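Local coordinates for putative DNA-binding protein (Salmonella choleraesuis, PDB 2HX0) that probably binds DNA and carries histidine-bound magnesium, although its precise cellular role is not established, at residues R24-L35 with M108-T116. The protein carries 2 engineered substitutions. Sequence-based numbering, arbitrary orientation.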
loop_
_atom_site.group_PDB
_atom_site.type_symbol
_atom_site.label_atom_id
_atom_site.label_comp_id
_atom_site.label_asym_id
_atom_site.label_seq_id
_atom_site.Cartn_x
_atom_site.Cartn_y
_atom_site.Cartn_z
ATOM N N ARG A 24 -5.732 -14.368 7.566
ATOM C CA ARG A 24 -4.491 -14.385 8.313
ATOM C C ARG A 24 -3.771 -15.692 8.047
ATOM O O ARG A 24 -4.350 -16.765 8.217
ATOM C CB ARG A 24 -4.768 -14.270 9.809
ATOM C CG ARG A 24 -3.500 -14.266 10.635
ATOM C CD ARG A 24 -3.569 -15.255 11.776
ATOM N NE ARG A 24 -2.238 -15.503 12.324
ATOM C CZ ARG A 24 -1.974 -16.384 13.281
ATOM N NH1 ARG A 24 -2.952 -17.111 13.808
ATOM N NH2 ARG A 24 -0.729 -16.545 13.707
ATOM N N LEU A 25 -2.512 -15.606 7.627
ATOM C CA LEU A 25 -1.728 -16.807 7.365
ATOM C C LEU A 25 -0.999 -17.208 8.641
ATOM O O LEU A 25 -0.705 -16.365 9.493
ATOM C CB LEU A 25 -0.735 -16.564 6.231
ATOM C CG LEU A 25 -1.362 -16.122 4.899
ATOM C CD1 LEU A 25 -0.284 -16.127 3.828
ATOM C CD2 LEU A 25 -2.507 -17.057 4.499
ATOM N N LEU A 26 -0.707 -18.498 8.756
ATOM C CA LEU A 26 -0.065 -19.053 9.942
ATOM C C LEU A 26 1.443 -19.266 9.846
ATOM O O LEU A 26 2.005 -19.342 8.757
ATOM C CB LEU A 26 -0.720 -20.393 10.288
ATOM C CG LEU A 26 -2.244 -20.421 10.422
ATOM C CD1 LEU A 26 -2.690 -21.836 10.771
ATOM C CD2 LEU A 26 -2.688 -19.443 11.491
ATOM N N PRO A 27 2.113 -19.372 11.003
ATOM C CA PRO A 27 3.562 -19.586 11.035
ATOM C C PRO A 27 3.961 -20.797 10.193
ATOM O O PRO A 27 3.294 -21.835 10.224
ATOM C CB PRO A 27 3.839 -19.802 12.518
ATOM C CG PRO A 27 2.832 -18.898 13.171
ATOM C CD PRO A 27 1.581 -19.189 12.368
ATOM N N GLY A 28 5.038 -20.648 9.428
ATOM C CA GLY A 28 5.525 -21.742 8.608
ATOM C C GLY A 28 4.938 -21.868 7.218
ATOM O O GLY A 28 5.504 -22.554 6.368
ATOM N N GLN A 29 3.811 -21.212 6.969
ATOM C CA GLN A 29 3.196 -21.304 5.655
ATOM C C GLN A 29 3.942 -20.456 4.630
ATOM O O GLN A 29 4.497 -19.402 4.952
ATOM C CB GLN A 29 1.722 -20.883 5.716
ATOM C CG GLN A 29 0.858 -21.758 6.625
ATOM C CD GLN A 29 -0.623 -21.449 6.499
ATOM O OE1 GLN A 29 -1.035 -20.293 6.583
ATOM N NE2 GLN A 29 -1.432 -22.484 6.303
ATOM N N GLU A 30 3.964 -20.942 3.396
ATOM C CA GLU A 30 4.628 -20.249 2.300
ATOM C C GLU A 30 3.578 -19.334 1.663
ATOM O O GLU A 30 2.479 -19.773 1.325
ATOM C CB GLU A 30 5.169 -21.285 1.308
ATOM C CG GLU A 30 6.115 -20.748 0.247
ATOM C CD GLU A 30 5.378 -20.119 -0.908
ATOM O OE1 GLU A 30 4.350 -20.692 -1.324
ATOM O OE2 GLU A 30 5.825 -19.064 -1.406
ATOM N N VAL A 31 3.925 -18.059 1.509
ATOM C CA VAL A 31 2.995 -17.063 0.982
ATOM C C VAL A 31 2.418 -17.274 -0.413
ATOM O O VAL A 31 1.202 -17.201 -0.593
ATOM C CB VAL A 31 3.623 -15.655 1.060
ATOM C CG1 VAL A 31 2.604 -14.597 0.649
ATOM C CG2 VAL A 31 4.089 -15.393 2.478
ATOM N N PHE A 32 3.269 -17.518 -1.403
ATOM C CA PHE A 32 2.784 -17.725 -2.762
ATOM C C PHE A 32 1.729 -18.823 -2.836
ATOM O O PHE A 32 0.656 -18.634 -3.417
ATOM C CB PHE A 32 3.941 -18.087 -3.689
ATOM C CG PHE A 32 4.227 -17.053 -4.739
ATOM C CD1 PHE A 32 4.768 -15.817 -4.394
ATOM C CD2 PHE A 32 3.975 -17.325 -6.079
ATOM C CE1 PHE A 32 5.060 -14.860 -5.377
ATOM C CE2 PHE A 32 4.260 -16.379 -7.071
ATOM C CZ PHE A 32 4.804 -15.146 -6.716
ATOM N N SER A 33 2.034 -19.975 -2.249
ATOM C CA SER A 33 1.109 -21.097 -2.272
ATOM C C SER A 33 -0.212 -20.800 -1.572
ATOM O O SER A 33 -1.273 -21.208 -2.046
ATOM C CB SER A 33 1.768 -22.340 -1.658
ATOM O OG SER A 33 2.124 -22.136 -0.303
ATOM N N GLN A 34 -0.153 -20.092 -0.448
ATOM C CA GLN A 34 -1.369 -19.752 0.283
ATOM C C GLN A 34 -2.220 -18.743 -0.477
ATOM O O GLN A 34 -3.445 -18.837 -0.473
ATOM C CB GLN A 34 -1.030 -19.197 1.668
ATOM C CG GLN A 34 -0.698 -20.264 2.697
ATOM C CD GLN A 34 -1.814 -21.284 2.863
ATOM O OE1 GLN A 34 -2.977 -20.931 3.086
ATOM N NE2 GLN A 34 -1.463 -22.561 2.762
ATOM N N LEU A 35 -1.574 -17.778 -1.122
ATOM C CA LEU A 35 -2.314 -16.781 -1.886
ATOM C C LEU A 35 -3.022 -17.461 -3.049
ATOM O O LEU A 35 -4.192 -17.189 -3.316
ATOM C CB LEU A 35 -1.376 -15.688 -2.412
ATOM C CG LEU A 35 -0.868 -14.670 -1.385
ATOM C CD1 LEU A 35 0.088 -13.695 -2.067
ATOM C CD2 LEU A 35 -2.045 -13.921 -0.774
HETATM N N MSE A 108 8.442 -10.454 -5.745
HETATM C CA MSE A 108 8.262 -11.586 -4.849
HETATM C C MSE A 108 8.240 -12.912 -5.599
HETATM O O MSE A 108 7.587 -13.043 -6.633
HETATM C CB MSE A 108 6.975 -11.430 -4.037
HETATM C CG MSE A 108 6.800 -12.498 -2.979
HETATM SE SE MSE A 108 5.365 -12.073 -1.766
HETATM C CE MSE A 108 3.966 -13.141 -2.552
HETATM N N MSE A 109 8.968 -13.888 -5.067
HETATM C CA MSE A 109 9.048 -15.216 -5.662
HETATM C C MSE A 109 8.584 -16.260 -4.652
HETATM O O MSE A 109 8.452 -15.970 -3.466
HETATM C CB MSE A 109 10.496 -15.536 -6.051
HETATM C CG MSE A 109 11.121 -14.594 -7.059
HETATM SE SE MSE A 109 10.257 -14.689 -8.774
HETATM C CE MSE A 109 10.796 -16.463 -9.292
ATOM N N PRO A 110 8.318 -17.489 -5.115
ATOM C CA PRO A 110 7.884 -18.525 -4.176
ATOM C C PRO A 110 9.023 -18.803 -3.192
ATOM O O PRO A 110 10.193 -18.819 -3.578
ATOM C CB PRO A 110 7.605 -19.718 -5.085
ATOM C CG PRO A 110 7.162 -19.073 -6.356
ATOM C CD PRO A 110 8.154 -17.942 -6.508
ATOM N N GLY A 111 8.687 -19.008 -1.924
ATOM C CA GLY A 111 9.712 -19.275 -0.935
ATOM C C GLY A 111 9.669 -18.387 0.296
ATOM O O GLY A 111 10.472 -18.561 1.213
ATOM N N CYS A 112 8.754 -17.425 0.325
ATOM C CA CYS A 112 8.629 -16.544 1.485
ATOM C C CYS A 112 7.787 -17.287 2.514
ATOM O O CYS A 112 6.663 -17.689 2.222
ATOM C CB CYS A 112 7.932 -15.242 1.091
ATOM S SG CYS A 112 8.869 -14.252 -0.075
ATOM N N THR A 113 8.324 -17.474 3.714
ATOM C CA THR A 113 7.585 -18.192 4.748
ATOM C C THR A 113 7.217 -17.305 5.931
ATOM O O THR A 113 8.022 -16.503 6.399
ATOM C CB THR A 113 8.380 -19.413 5.260
ATOM O OG1 THR A 113 9.615 -18.981 5.840
ATOM C CG2 THR A 113 8.675 -20.367 4.111
ATOM N N VAL A 114 5.983 -17.457 6.403
ATOM C CA VAL A 114 5.470 -16.679 7.526
ATOM C C VAL A 114 6.198 -16.991 8.831
ATOM O O VAL A 114 6.461 -18.153 9.151
ATOM C CB VAL A 114 3.958 -16.948 7.712
ATOM C CG1 VAL A 114 3.413 -16.157 8.895
ATOM C CG2 VAL A 114 3.217 -16.570 6.444
ATOM N N ARG A 115 6.518 -15.947 9.591
ATOM C CA ARG A 115 7.202 -16.129 10.863
ATOM C C ARG A 115 6.164 -16.267 11.974
ATOM O O ARG A 115 6.015 -17.341 12.556
ATOM C CB ARG A 115 8.139 -14.947 11.137
ATOM C CG ARG A 115 9.027 -15.124 12.363
ATOM C CD ARG A 115 10.337 -14.367 12.194
ATOM N NE ARG A 115 10.141 -12.934 11.987
ATOM C CZ ARG A 115 9.797 -12.078 12.944
ATOM N NH1 ARG A 115 9.609 -12.508 14.186
ATOM N NH2 ARG A 115 9.639 -10.790 12.661
ATOM N N THR A 116 5.439 -15.188 12.257
ATOM C CA THR A 116 4.410 -15.231 13.288
ATOM C C THR A 116 3.021 -15.049 12.687
ATOM O O THR A 116 2.050 -15.619 13.183
ATOM C CB THR A 116 4.617 -14.142 14.371
ATOM O OG1 THR A 116 4.510 -12.842 13.780
ATOM C CG2 THR A 116 5.980 -14.297 15.026
HETATM O O HOH W 1 6.459 -16.454 -1.510
#
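Glu30 OE2 is gripped from three directions: Gly111 N (2.9 Å) and Phe32 N reach it from opposite faces of the carboxylate plane, and a water donates to it. Glu30 is the N-cap of helix 31-42 of the PCC domain, and its other oxygen, OE1, takes the N-H of Ser33. Because CG stands anti to the backbone N (chi1 -169°) and the chain then bends at chi2, the carboxylate folds back over the first turn while still meeting the loop that leads into strand 113-124. The same water donates to Met109 O and accepts from Cys112 N, tying that loop to the cap.

Beside the cap the two backbones form a single beta bridge, Glu30 with Thr113. Val31 N to Cys112 O (2.9 Å) and Val114 N to Gln29 O (2.8 Å) are its bonds, and a further backbone bond, from Gly28 N in the type II turn Leu26-Gln29, goes to Val114 O. Gln29 OE1 bends back to accept from Leu26 N, bracing that turn.

Under the helix start, Val31 sets CG1 near the selenomethionine methyl Met108 CE (3.8 Å), while CG2 faces Cys112 CB and Val114 CG2. In a CH-pi contact, Pro110 CG lies over one face of the Phe32 ring, 4.0 Å from its centroid; Met108 CG lies at the ring edge, and Met108 CE meets Phe32 CD1 obliquely.

Just past strand 15-25, which pairs antiparallel with 113-124, Pro27 CB lies 3.3 Å from Arg115 O, while the Arg115 guanidinium makes a salt bridge with Glu77. Arg24, whose NE bonds Thr117 OG1, places NH2 3.0 Å from Thr116 O, with that oxygen just 2° out of the guanidinium plane.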